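Local coordinates for YfkN protein (Bacillus subtilis subsp. subtilis, PDB 3GVE) that belongs to the calcineurin-like phosphoesterase family of metal-dependent proteins and holds a manganese(II) ion and a magnesium ion at two adjoining sites, at residues 48-51 against 52-55; 78-81 against 82-86; 232-235 against 236-240; 260-263 against 264-267; 327-330 against 331-335. All blocks are in the same frame, centred on the assembly; numbering follows the deposited sequence.

Interaction 1: residues 48-51 against 52-55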
loop_
_atom_site.group_PDB
_atom_site.type_symbol
_atom_site.label_atom_id
_atom_site.label_comp_id
_atom_site.label_asym_id
_atom_site.label_seq_id
_atom_site.Cartn_x
_atom_site.Cartn_y
_atom_site.Cartn_z
ATOM N N GLN A 48 22.329 0.835 14.040
ATOM C CA GLN A 48 23.757 0.924 14.311
ATOM C C GLN A 48 24.037 2.089 15.253
ATOM O O GLN A 48 24.765 1.946 16.218
ATOM C CB GLN A 48 24.560 1.105 13.015
ATOM C CG GLN A 48 26.069 1.075 13.270
ATOM C CD GLN A 48 26.892 1.171 12.021
ATOM O OE1 GLN A 48 26.553 0.608 10.985
ATOM N NE2 GLN A 48 28.014 1.862 12.125
ATOM N N LYS A 49 23.432 3.228 14.973
ATOM C CA LYS A 49 23.638 4.389 15.823
ATOM C C LYS A 49 23.227 4.125 17.281
ATOM O O LYS A 49 23.954 4.432 18.204
ATOM C CB LYS A 49 22.888 5.601 15.290
ATOM C CG LYS A 49 22.960 6.779 16.247
ATOM C CD LYS A 49 22.367 7.983 15.633
ATOM C CE LYS A 49 20.867 7.982 15.748
ATOM N NZ LYS A 49 20.364 9.356 15.613
ATOM N N HIS A 50 22.044 3.550 17.477
ATOM C CA HIS A 50 21.576 3.287 18.827
ATOM C C HIS A 50 22.415 2.224 19.534
ATOM O O HIS A 50 22.693 2.346 20.711
ATOM C CB HIS A 50 20.082 2.970 18.801
ATOM C CG HIS A 50 19.241 4.187 18.656
ATOM N ND1 HIS A 50 18.807 4.917 19.738
ATOM C CD2 HIS A 50 18.799 4.836 17.558
ATOM C CE1 HIS A 50 18.122 5.956 19.309
ATOM N NE2 HIS A 50 18.102 5.932 17.990
ATOM N N ARG A 51 22.856 1.211 18.799
ATOM C CA ARG A 51 23.740 0.203 19.368
ATOM C C ARG A 51 25.039 0.842 19.885
ATOM O O ARG A 51 25.569 0.420 20.888
ATOM C CB ARG A 51 24.044 -0.915 18.362
ATOM C CG ARG A 51 22.956 -1.992 18.292
ATOM C CD ARG A 51 23.303 -3.076 17.290
ATOM N NE ARG A 51 22.565 -4.301 17.584
ATOM C CZ ARG A 51 22.173 -5.184 16.679
ATOM N NH1 ARG A 51 22.403 -4.991 15.396
ATOM N NH2 ARG A 51 21.558 -6.285 17.068
ATOM N N GLU A 52 25.530 1.860 19.189
ATOM C CA GLU A 52 26.755 2.540 19.627
ATOM C C GLU A 52 26.554 3.314 20.923
ATOM O O GLU A 52 27.498 3.606 21.616
ATOM C CB GLU A 52 27.255 3.495 18.544
ATOM C CG GLU A 52 27.753 2.799 17.299
ATOM C CD GLU A 52 27.880 3.721 16.089
ATOM O OE1 GLU A 52 27.432 4.873 16.136
ATOM O OE2 GLU A 52 28.431 3.247 15.107
ATOM N N GLN A 53 25.316 3.646 21.236
ATOM C CA GLN A 53 25.020 4.422 22.425
ATOM C C GLN A 53 24.887 3.598 23.696
ATOM O O GLN A 53 25.067 4.126 24.776
ATOM C CB GLN A 53 23.764 5.236 22.211
ATOM C CG GLN A 53 23.953 6.358 21.216
ATOM C CD GLN A 53 22.636 6.931 20.784
ATOM O OE1 GLN A 53 21.619 6.673 21.409
ATOM N NE2 GLN A 53 22.632 7.671 19.706
ATOM N N ASN A 54 24.580 2.316 23.582
ATOM C CA ASN A 54 24.419 1.489 24.784
ATOM C C ASN A 54 24.785 0.035 24.528
ATOM O O ASN A 54 24.145 -0.606 23.713
ATOM C CB ASN A 54 22.958 1.586 25.262
ATOM C CG ASN A 54 22.689 0.813 26.545
ATOM O OD1 ASN A 54 23.564 0.206 27.126
ATOM N ND2 ASN A 54 21.453 0.849 26.987
ATOM N N PRO A 55 25.751 -0.522 25.216
ATOM C CA PRO A 55 26.067 -1.942 25.033
ATOM C C PRO A 55 24.900 -2.892 25.350
ATOM O O PRO A 55 24.801 -3.950 24.753
ATOM C CB PRO A 55 27.226 -2.168 26.014
ATOM C CG PRO A 55 27.766 -0.828 26.245
ATOM C CD PRO A 55 26.630 0.109 26.210
HETATM O O HOH W 1 19.510 4.080 22.252
#

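Interaction 2: residues 78-81 against 82-86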
loop_
_atom_site.group_PDB
_atom_site.type_symbol
_atom_site.label_atom_id
_atom_site.label_comp_id
_atom_site.label_asym_id
_atom_site.label_seq_id
_atom_site.Cartn_x
_atom_site.Cartn_y
_atom_site.Cartn_z
ATOM N N TYR A 78 10.231 -18.612 -6.140
ATOM C CA TYR A 78 11.487 -19.225 -6.579
ATOM C C TYR A 78 12.187 -20.122 -5.564
ATOM O O TYR A 78 12.994 -20.942 -5.943
ATOM C CB TYR A 78 12.458 -18.155 -7.092
ATOM C CG TYR A 78 12.073 -17.615 -8.451
ATOM C CD1 TYR A 78 12.717 -18.050 -9.610
ATOM C CD2 TYR A 78 11.050 -16.695 -8.579
ATOM C CE1 TYR A 78 12.347 -17.551 -10.845
ATOM C CE2 TYR A 78 10.680 -16.217 -9.794
ATOM C CZ TYR A 78 11.336 -16.640 -10.921
ATOM O OH TYR A 78 10.951 -16.149 -12.132
ATOM N N GLN A 79 11.881 -19.953 -4.282
ATOM C CA GLN A 79 12.583 -20.670 -3.228
ATOM C C GLN A 79 11.695 -21.428 -2.242
ATOM O O GLN A 79 12.176 -21.864 -1.224
ATOM C CB GLN A 79 13.500 -19.697 -2.483
ATOM C CG GLN A 79 14.374 -18.879 -3.422
ATOM C CD GLN A 79 15.433 -18.085 -2.709
ATOM O OE1 GLN A 79 15.413 -17.955 -1.496
ATOM N NE2 GLN A 79 16.358 -17.532 -3.468
ATOM N N LYS A 80 10.420 -21.607 -2.558
ATOM C CA LYS A 80 9.498 -22.258 -1.641
ATOM C C LYS A 80 10.004 -23.603 -1.130
ATOM O O LYS A 80 10.014 -23.851 0.056
ATOM C CB LYS A 80 8.109 -22.430 -2.276
ATOM C CG LYS A 80 7.089 -23.073 -1.331
ATOM C CD LYS A 80 5.667 -22.997 -1.852
ATOM C CE LYS A 80 4.809 -23.984 -1.114
ATOM N NZ LYS A 80 3.973 -23.330 -0.089
ATOM N N ASP A 81 10.394 -24.480 -2.039
ATOM C CA ASP A 81 10.746 -25.834 -1.643
ATOM C C ASP A 81 11.945 -25.879 -0.709
ATOM O O ASP A 81 11.894 -26.542 0.313
ATOM C CB ASP A 81 10.964 -26.720 -2.873
ATOM C CG ASP A 81 9.689 -26.962 -3.634
ATOM O OD1 ASP A 81 8.622 -26.984 -3.003
ATOM O OD2 ASP A 81 9.754 -27.127 -4.862
ATOM N N ASP A 82 12.996 -25.148 -1.048
ATOM C CA ASP A 82 14.198 -25.120 -0.215
ATOM C C ASP A 82 14.028 -24.363 1.106
ATOM O O ASP A 82 14.666 -24.689 2.090
ATOM C CB ASP A 82 15.384 -24.582 -0.986
ATOM C CG ASP A 82 15.812 -25.498 -2.109
ATOM O OD1 ASP A 82 15.563 -26.704 -2.004
ATOM O OD2 ASP A 82 16.349 -24.980 -3.092
ATOM N N ILE A 83 13.143 -23.370 1.128
ATOM C CA ILE A 83 12.851 -22.672 2.370
ATOM C C ILE A 83 12.066 -23.615 3.287
ATOM O O ILE A 83 12.347 -23.724 4.465
ATOM C CB ILE A 83 12.130 -21.334 2.098
ATOM C CG1 ILE A 83 13.115 -20.325 1.491
ATOM C CG2 ILE A 83 11.510 -20.780 3.385
ATOM C CD1 ILE A 83 12.465 -19.014 0.923
ATOM N N ILE A 84 11.119 -24.344 2.718
ATOM C CA ILE A 84 10.300 -25.271 3.500
ATOM C C ILE A 84 11.125 -26.378 4.172
ATOM O O ILE A 84 10.917 -26.694 5.329
ATOM C CB ILE A 84 9.175 -25.848 2.632
ATOM C CG1 ILE A 84 8.061 -24.807 2.493
ATOM C CG2 ILE A 84 8.637 -27.140 3.209
ATOM C CD1 ILE A 84 6.959 -25.204 1.554
ATOM N N SER A 85 12.083 -26.911 3.435
ATOM C CA SER A 85 12.935 -27.996 3.903
ATOM C C SER A 85 14.032 -27.489 4.829
ATOM O O SER A 85 14.658 -28.264 5.538
ATOM C CB SER A 85 13.561 -28.722 2.708
ATOM O OG SER A 85 14.579 -27.956 2.106
ATOM N N GLY A 86 14.266 -26.176 4.810
ATOM C CA GLY A 86 15.303 -25.573 5.633
ATOM C C GLY A 86 16.649 -25.586 4.943
ATOM O O GLY A 86 17.648 -25.180 5.496
#

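Interaction 3: residues 232-235 against 236-240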
loop_
_atom_site.group_PDB
_atom_site.type_symbol
_atom_site.label_atom_id
_atom_site.label_comp_id
_atom_site.label_asym_id
_atom_site.label_seq_id
_atom_site.Cartn_x
_atom_site.Cartn_y
_atom_site.Cartn_z
ATOM N N VAL A 232 -3.603 -3.309 22.138
ATOM C CA VAL A 232 -2.517 -2.839 23.005
ATOM C C VAL A 232 -2.998 -2.167 24.308
ATOM O O VAL A 232 -2.432 -2.376 25.359
ATOM C CB VAL A 232 -1.543 -1.917 22.250
ATOM C CG1 VAL A 232 -0.596 -1.224 23.252
ATOM C CG2 VAL A 232 -0.733 -2.741 21.232
ATOM N N PHE A 233 -4.036 -1.346 24.223
ATOM C CA PHE A 233 -4.546 -0.692 25.433
ATOM C C PHE A 233 -4.959 -1.742 26.465
ATOM O O PHE A 233 -4.704 -1.599 27.633
ATOM C CB PHE A 233 -5.727 0.218 25.093
ATOM C CG PHE A 233 -6.276 0.966 26.277
ATOM C CD1 PHE A 233 -5.777 2.206 26.639
ATOM C CD2 PHE A 233 -7.308 0.423 27.014
ATOM C CE1 PHE A 233 -6.316 2.896 27.741
ATOM C CE2 PHE A 233 -7.847 1.109 28.109
ATOM C CZ PHE A 233 -7.350 2.342 28.464
ATOM N N ASP A 234 -5.618 -2.791 25.999
ATOM C CA ASP A 234 -6.053 -3.878 26.869
ATOM C C ASP A 234 -4.902 -4.731 27.410
ATOM O O ASP A 234 -4.922 -5.125 28.559
ATOM C CB ASP A 234 -7.119 -4.714 26.153
ATOM C CG ASP A 234 -8.286 -3.858 25.684
ATOM O OD1 ASP A 234 -8.853 -3.122 26.495
ATOM O OD2 ASP A 234 -8.577 -3.888 24.505
ATOM N N LEU A 235 -3.900 -4.994 26.580
ATOM C CA LEU A 235 -2.687 -5.628 27.067
ATOM C C LEU A 235 -2.064 -4.816 28.201
ATOM O O LEU A 235 -1.686 -5.350 29.228
ATOM C CB LEU A 235 -1.668 -5.750 25.947
ATOM C CG LEU A 235 -1.755 -7.006 25.104
ATOM C CD1 LEU A 235 -0.730 -6.882 23.968
ATOM C CD2 LEU A 235 -1.474 -8.283 25.939
ATOM N N ALA A 236 -1.978 -3.508 28.009
ATOM C CA ALA A 236 -1.320 -2.660 29.001
ATOM C C ALA A 236 -2.108 -2.555 30.303
ATOM O O ALA A 236 -1.519 -2.389 31.351
ATOM C CB ALA A 236 -1.072 -1.264 28.422
ATOM N N THR A 237 -3.434 -2.639 30.221
ATOM C CA THR A 237 -4.283 -2.397 31.390
ATOM C C THR A 237 -4.798 -3.664 32.081
ATOM O O THR A 237 -5.054 -3.633 33.273
ATOM C CB THR A 237 -5.481 -1.497 31.032
ATOM O OG1 THR A 237 -6.163 -2.047 29.899
ATOM C CG2 THR A 237 -5.023 -0.050 30.727
ATOM N N LYS A 238 -4.977 -4.750 31.335
ATOM C CA LYS A 238 -5.638 -5.953 31.871
ATOM C C LYS A 238 -4.694 -7.064 32.273
ATOM O O LYS A 238 -5.114 -8.045 32.859
ATOM C CB LYS A 238 -6.662 -6.520 30.882
ATOM C CG LYS A 238 -7.810 -5.603 30.501
ATOM C CD LYS A 238 -8.835 -6.373 29.650
ATOM C CE LYS A 238 -9.992 -5.497 29.201
ATOM N NZ LYS A 238 -10.985 -6.351 28.459
ATOM N N THR A 239 -3.425 -6.924 31.953
ATOM C CA THR A 239 -2.447 -7.940 32.333
ATOM C C THR A 239 -1.509 -7.378 33.373
ATOM O O THR A 239 -1.560 -6.207 33.676
ATOM C CB THR A 239 -1.594 -8.419 31.133
ATOM O OG1 THR A 239 -0.727 -7.357 30.713
ATOM C CG2 THR A 239 -2.458 -8.865 29.989
ATOM N N LYS A 240 -0.636 -8.234 33.888
ATOM C CA LYS A 240 0.394 -7.827 34.831
ATOM C C LYS A 240 1.677 -8.546 34.474
ATOM O O LYS A 240 1.653 -9.732 34.211
ATOM C CB LYS A 240 -0.021 -8.222 36.250
ATOM C CG LYS A 240 0.156 -7.151 37.289
ATOM C CD LYS A 240 -0.698 -7.424 38.537
ATOM C CE LYS A 240 -0.056 -8.489 39.417
ATOM N NZ LYS A 240 -0.758 -8.735 40.706
HETATM O O HOH W 2 -8.840 -2.256 29.132
#

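Interaction 4: residues 260-263 against 264-267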
loop_
_atom_site.group_PDB
_atom_site.type_symbol
_atom_site.label_atom_id
_atom_site.label_comp_id
_atom_site.label_asym_id
_atom_site.label_seq_id
_atom_site.Cartn_x
_atom_site.Cartn_y
_atom_site.Cartn_z
ATOM N N ALA A 260 -2.365 12.611 23.892
ATOM C CA ALA A 260 -2.234 13.481 25.079
ATOM C C ALA A 260 -3.631 13.751 25.659
ATOM O O ALA A 260 -4.482 14.189 24.932
ATOM C CB ALA A 260 -1.571 14.785 24.672
ATOM N N GLY A 261 -3.804 13.528 26.950
ATOM C CA GLY A 261 -5.089 13.765 27.571
ATOM C C GLY A 261 -6.014 12.556 27.619
ATOM O O GLY A 261 -7.063 12.577 28.253
ATOM N N VAL A 262 -5.611 11.491 26.934
ATOM C CA VAL A 262 -6.331 10.214 27.002
ATOM C C VAL A 262 -5.911 9.479 28.272
ATOM O O VAL A 262 -4.734 9.297 28.535
ATOM C CB VAL A 262 -6.065 9.322 25.756
ATOM C CG1 VAL A 262 -6.885 8.008 25.836
ATOM C CG2 VAL A 262 -6.390 10.094 24.456
ATOM N N ALA A 263 -6.888 9.071 29.072
ATOM C CA ALA A 263 -6.592 8.380 30.317
ATOM C C ALA A 263 -5.667 7.183 30.078
ATOM O O ALA A 263 -5.863 6.427 29.155
ATOM C CB ALA A 263 -7.879 7.925 31.005
ATOM N N GLN A 264 -4.660 7.066 30.931
ATOM C CA GLN A 264 -3.690 5.969 30.916
ATOM C C GLN A 264 -2.474 6.251 30.042
ATOM O O GLN A 264 -1.475 5.586 30.160
ATOM C CB GLN A 264 -4.340 4.646 30.483
ATOM C CG GLN A 264 -5.331 4.113 31.475
ATOM C CD GLN A 264 -4.688 4.061 32.821
ATOM O OE1 GLN A 264 -3.702 3.380 33.009
ATOM N NE2 GLN A 264 -5.176 4.860 33.729
ATOM N N PHE A 265 -2.577 7.239 29.161
ATOM C CA PHE A 265 -1.497 7.575 28.243
ATOM C C PHE A 265 -0.585 8.669 28.815
ATOM O O PHE A 265 -1.041 9.615 29.407
ATOM C CB PHE A 265 -2.071 8.034 26.892
ATOM C CG PHE A 265 -2.687 6.913 26.069
ATOM C CD1 PHE A 265 -1.986 6.325 25.021
ATOM C CD2 PHE A 265 -3.961 6.457 26.343
ATOM C CE1 PHE A 265 -2.548 5.315 24.261
ATOM C CE2 PHE A 265 -4.530 5.422 25.590
ATOM C CZ PHE A 265 -3.817 4.857 24.535
ATOM N N ASN A 266 0.713 8.516 28.608
ATOM C CA ASN A 266 1.696 9.563 28.859
ATOM C C ASN A 266 2.561 9.708 27.596
ATOM O O ASN A 266 3.422 8.889 27.315
ATOM C CB ASN A 266 2.535 9.229 30.092
ATOM C CG ASN A 266 3.484 10.355 30.481
ATOM O OD1 ASN A 266 4.008 11.036 29.634
ATOM N ND2 ASN A 266 3.697 10.533 31.770
ATOM N N VAL A 267 2.286 10.751 26.823
ATOM C CA VAL A 267 2.980 11.009 25.575
ATOM C C VAL A 267 4.439 11.348 25.757
ATOM O O VAL A 267 5.270 10.847 25.033
ATOM C CB VAL A 267 2.233 12.024 24.671
ATOM C CG1 VAL A 267 3.034 12.305 23.432
ATOM C CG2 VAL A 267 0.793 11.541 24.371
HETATM O O HOH W 3 -2.864 11.636 29.025
#

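Interaction 5: residues 327-330 against 331-335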
loop_
_atom_site.group_PDB
_atom_site.type_symbol
_atom_site.label_atom_id
_atom_site.label_comp_id
_atom_site.label_asym_id
_atom_site.label_seq_id
_atom_site.Cartn_x
_atom_site.Cartn_y
_atom_site.Cartn_z
ATOM N N THR A 327 23.952 -8.379 2.035
ATOM C CA THR A 327 23.243 -9.608 2.315
ATOM C C THR A 327 22.129 -9.873 1.304
ATOM O O THR A 327 21.977 -10.967 0.830
ATOM C CB THR A 327 22.693 -9.591 3.754
ATOM O OG1 THR A 327 23.780 -9.379 4.655
ATOM C CG2 THR A 327 22.047 -10.913 4.101
ATOM N N ILE A 328 21.374 -8.841 0.969
ATOM C CA ILE A 328 20.199 -8.996 0.113
ATOM C C ILE A 328 20.443 -8.771 -1.385
ATOM O O ILE A 328 19.597 -9.053 -2.170
ATOM C CB ILE A 328 19.059 -8.042 0.585
ATOM C CG1 ILE A 328 17.693 -8.552 0.117
ATOM C CG2 ILE A 328 19.327 -6.608 0.109
ATOM C CD1 ILE A 328 17.272 -9.877 0.758
ATOM N N GLN A 329 21.606 -8.254 -1.755
ATOM C CA GLN A 329 21.862 -7.823 -3.132
ATOM C C GLN A 329 21.462 -8.827 -4.214
ATOM O O GLN A 329 20.769 -8.474 -5.147
ATOM C CB GLN A 329 23.335 -7.453 -3.316
ATOM C CG GLN A 329 23.656 -7.023 -4.716
ATOM C CD GLN A 329 24.901 -6.204 -4.750
ATOM O OE1 GLN A 329 24.939 -5.108 -4.255
ATOM N NE2 GLN A 329 25.946 -6.760 -5.325
ATOM N N GLN A 330 21.909 -10.067 -4.080
ATOM C CA GLN A 330 21.624 -11.071 -5.116
ATOM C C GLN A 330 20.119 -11.298 -5.245
ATOM O O GLN A 330 19.590 -11.366 -6.320
ATOM C CB GLN A 330 22.342 -12.398 -4.858
ATOM C CG GLN A 330 22.290 -13.343 -6.070
ATOM C CD GLN A 330 22.752 -12.651 -7.355
ATOM O OE1 GLN A 330 23.884 -12.202 -7.441
ATOM N NE2 GLN A 330 21.855 -12.527 -8.333
ATOM N N THR A 331 19.448 -11.410 -4.109
ATOM C CA THR A 331 17.997 -11.588 -4.108
ATOM C C THR A 331 17.286 -10.383 -4.727
ATOM O O THR A 331 16.352 -10.521 -5.475
ATOM C CB THR A 331 17.469 -11.792 -2.676
ATOM O OG1 THR A 331 18.090 -12.941 -2.102
ATOM C CG2 THR A 331 15.952 -11.985 -2.680
ATOM N N HIS A 332 17.747 -9.203 -4.364
ATOM C CA HIS A 332 17.221 -7.970 -4.927
ATOM C C HIS A 332 17.378 -7.945 -6.451
ATOM O O HIS A 332 16.445 -7.642 -7.156
ATOM C CB HIS A 332 17.910 -6.786 -4.260
ATOM C CG HIS A 332 17.587 -5.467 -4.886
ATOM N ND1 HIS A 332 16.328 -4.908 -4.865
ATOM C CD2 HIS A 332 18.371 -4.607 -5.568
ATOM C CE1 HIS A 332 16.357 -3.751 -5.494
ATOM N NE2 HIS A 332 17.585 -3.544 -5.926
ATOM N N GLN A 333 18.559 -8.309 -6.938
ATOM C CA GLN A 333 18.791 -8.350 -8.392
ATOM C C GLN A 333 17.943 -9.416 -9.072
ATOM O O GLN A 333 17.427 -9.187 -10.148
ATOM C CB GLN A 333 20.275 -8.511 -8.710
ATOM C CG GLN A 333 21.054 -7.282 -8.285
ATOM C CD GLN A 333 22.515 -7.369 -8.573
ATOM O OE1 GLN A 333 22.964 -8.267 -9.263
ATOM N NE2 GLN A 333 23.263 -6.424 -8.055
ATOM N N ASN A 334 17.752 -10.548 -8.413
ATOM C CA ASN A 334 16.863 -11.580 -8.929
ATOM C C ASN A 334 15.415 -11.103 -8.970
ATOM O O ASN A 334 14.656 -11.436 -9.861
ATOM C CB ASN A 334 16.973 -12.866 -8.087
ATOM C CG ASN A 334 18.324 -13.557 -8.237
ATOM O OD1 ASN A 334 19.094 -13.253 -9.129
ATOM N ND2 ASN A 334 18.601 -14.481 -7.354
ATOM N N THR A 335 15.040 -10.316 -7.970
ATOM C CA THR A 335 13.707 -9.736 -7.922
ATOM C C THR A 335 13.485 -8.726 -9.061
ATOM O O THR A 335 12.436 -8.701 -9.668
ATOM C CB THR A 335 13.427 -9.108 -6.540
ATOM O OG1 THR A 335 13.469 -10.141 -5.554
ATOM C CG2 THR A 335 12.058 -8.448 -6.491
HETATM O O HOH W 4 20.682 -12.163 -1.461
HETATM O O HOH W 5 22.485 -10.776 -10.583
#

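Interaction 1: residues 48-51 against 52-55
Gln-48 and Glu-52, one helical turn apart, are joined twice. In the backbone, Glu-52 N donates to Gln-48 O at 3.1 Å; between the side chains, Gln-48 NE2 makes a long, weak but nearly straight bond to Glu-52 OE2 (3.3 Å, 170° at the hydrogen), with the amide and carboxylate planes 75° apart. Gln-48 reaches its partner because CG lies anti to the backbone N (chi1 -175°) and the chain runs on extended. Further main-chain bonds mark the fraying C-terminal end of helix 40-53, a helix of the calcineurin-like phosphoesterase region packed against strands 57-61 and 286-297: Gln-53 N goes to His-50 O at 3.0 Å, and Asn-54 N makes only weak bonds to the carbonyls of His-50 and Arg-51. A water at the edge of the His-50 ring is hydrogen-bonded to His-50 ND1 (2.7 Å) and donates weakly to Gln-53 OE1. By packing, Gln-53 NE2 lies 3.6 Å from Lys-49 CG, the two side chains running alongside each other. Several polar ends are engaged elsewhere: Lys-49 and His-50 bind Glu-311, Arg-51 NH1 bonds to Leu-99 O, Asn-54 OD1 to Asn-56 N, and Asn-54 ND2 to Ser-13 and the carbonyl of His-11.

Interaction 2: residues 78-81 against 82-86
The first torsions of Lys-80 and Ile-84 turn their chains toward each other: the lysine swings CG anti to the backbone N (chi1 -178°) and runs forward along the helix, whereas the isoleucine sets CG1 anti to its carbonyl carbon (chi1 -78°) and extends CD1 back. Ile-84 CD1 thereby lies against one side of the extended lysine chain, 3.6 Å from Lys-80 CG and equally close to CE; the bend at the last torsion moves only Lys-80 NZ, 3.9 Å from Ile-84 CD1. Ile-83 repeats this backward reach one residue earlier, and its CD1 stops 3.6 Å from Gln-79 CB. Both contacts are mainly apolar, with the methylenes of polar residues lying against isoleucine methyls.

These are i to i+4 pairs in the last turns of helix 70-85, within the calcineurin-like phosphoesterase region. Backbone bonds of the same spacing run beneath them, from Ile-83 N to Gln-79 O at 3.0 Å, from Ile-84 N to Lys-80 O at 2.9 Å and from Ser-85 N to Asp-81 O at 3.1 Å. The helix stops at Gly-86, whose positive phi of 87° suits glycine; Gly-86 N turns back to Ile-83 O, with a weaker bond to Asp-82 O. Ser-85 OG is bonded to Thr-87 OG1. Lys-80 and Ile-83 also rest on Phe-117 of helix 115-123, while Lys-123 NZ bonds to Ile-84 O.

Interaction 3: residues 232-235 against 236-240
Thr-237 turns back on Phe-233, and each atom of its side chain has a task. CB sits 3.5 Å from Phe-233 O. From there OG1 is placed between the backbone N and the carbonyl carbon (chi1 52°), where it donates to Phe-233 O at 2.7 Å, a carbonyl that also receives a weak bond from Thr-237 N. OG1 accepts, in addition, a hydrogen bond from a water that donates to Asp-234 OD1 as well, bridging the two side chains. The methyl branch takes the other course: CG2 lies over one face of the Phe-233 ring in a CH-pi contact, 4.2 Å from the centroid and 18° off the ring normal.

Thr-239 uses its hydroxyl likewise, OG1 donating to Leu-235 O at 2.7 Å in the carbonyl plane. A residue whose own backbone is non-helical thus gives Leu-235 O a side-chain donor. Lys-238 N still bonds to Asp-234 O (2.8 Å), and the extended lysine runs alongside the aspartate. Its NZ stays 4.3 Å from Asp-234 OD1, too far for a salt bridge. Gln-224 meets both groups, its N bonding to OD1 and its O to NZ.

Helix 232-238 is the crossover of the beta-alpha-beta unit between strands 210-215 and 244-247. Val-232 and Ala-236 pack on strands 244-247 and 271-272, with Ile-272 touching both, while Leu-235 leans on Ile-192 and Ala-196 of helix 192-205.

Interaction 4: residues 260-263 against 264-267
Val-262 lies alongside Phe-265, both side chains pointing the same way, and its CG1 lies 3.3 Å from Phe-265 CD2 and 3.5 Å from CE2. The valine offers this methyl because CG1 is anti to the backbone N (chi1 -178°). Ala-263 O approaches the same part of the ring at its edge, near the plane, 3.4 Å from Phe-265 CD2.

The pair closes a type II beta turn from Val-262 to Phe-265, held by Phe-265 N donating to Val-262 O (3.0 Å, 158° at the hydrogen). Gln-264 occupies the third position with a positive phi of 90°. Past the turn the chain doubles back, the two halves running nearly antiparallel. A water sits between them, accepting from Gly-261 N at 3.0 Å and donating to Val-262 O and to Phe-265 O, the last at 2.7 Å. At the far end Val-267 CG2 packs against Ala-260, 4.0 Å from its CB. Outside the turn, Phe-265 meets the ring of Tyr-259 and rests on Ile-272 of strand 271-272.

Val-262 O is gripped by two donors, Phe-265 N and the water, and the same water ties in Gly-261 N and Phe-265 O. The turn is therefore held by main-chain polarity, direct or through the water, with the apolar pairs packing beside it.

Interaction 5: residues 327-330 against 331-335
Direct i to i+4 backbone bonds run from His-332 N, Gln-333 N and Asn-334 N to Ile-328 O, Gln-329 O and Gln-330 O at 2.8 to 2.9 Å, while a water links Thr-331 N to Thr-327 O. Over this frame, Gln-330 and Asn-334 form a side-chain bond, Gln-330 NE2 to Asn-334 OD1 at 3.0 Å. The oxygen lies in the plane of the Gln-330 amide, but the donor sits 46° out of the Asn-334 carbonyl plane. Gln-330 gets there by a bend: CG is anti to the backbone N and the chain then folds at chi2 (51°), returning the amide toward the next turn. A second water accepts from the same NE2 and donates to Gln-333 OE1, linking a third side chain. Gln-333 in turn runs beside Gln-329 with the two amide planes 13° apart, Gln-333 NE2 lying 3.4 Å from Gln-329 CG. Farther round, Ile-328 CD1 touches Thr-331 CB at 3.9 Å. Thr-331 O holds two donors of Thr-335, N at 2.8 Å and OG1 at 2.9 Å, reaching it from opposite faces of its plane.

The glutamines line an exposed side of helix 322-340, while Ile-328, His-332 and Thr-335 face the protein: Ile-328 packs on Pro-91 and Val-95 of helix 91-98 and on Leu-71 of helix 70-85, Thr-335 meets Leu-71 and Tyr-74, and His-332 ND1 bonds to Tyr-29 OH.

Overall arrangement
From the N terminus the five contacts follow in series, none nesting or crossing. Interaction 1 finishes helix 40-53 before strand 57-61, and interaction 2 closes helix 70-85. Interaction 3 spans the crossover helix 232-238, and interaction 4 turns the chain into strand 265-266. Interaction 5 belongs to the C-terminal helix 322-340. Interactions 3 and 4 touch directly: the Phe-233 ring packs on Phe-265 and Gln-264, joining the crossover helix to the loop edge. Across the chain's centre from them, interactions 2 and 5 lie about 5 Å apart at nearest atoms, on helices that pack together through Leu-71 and Tyr-74. Interaction 1 touches none of the others.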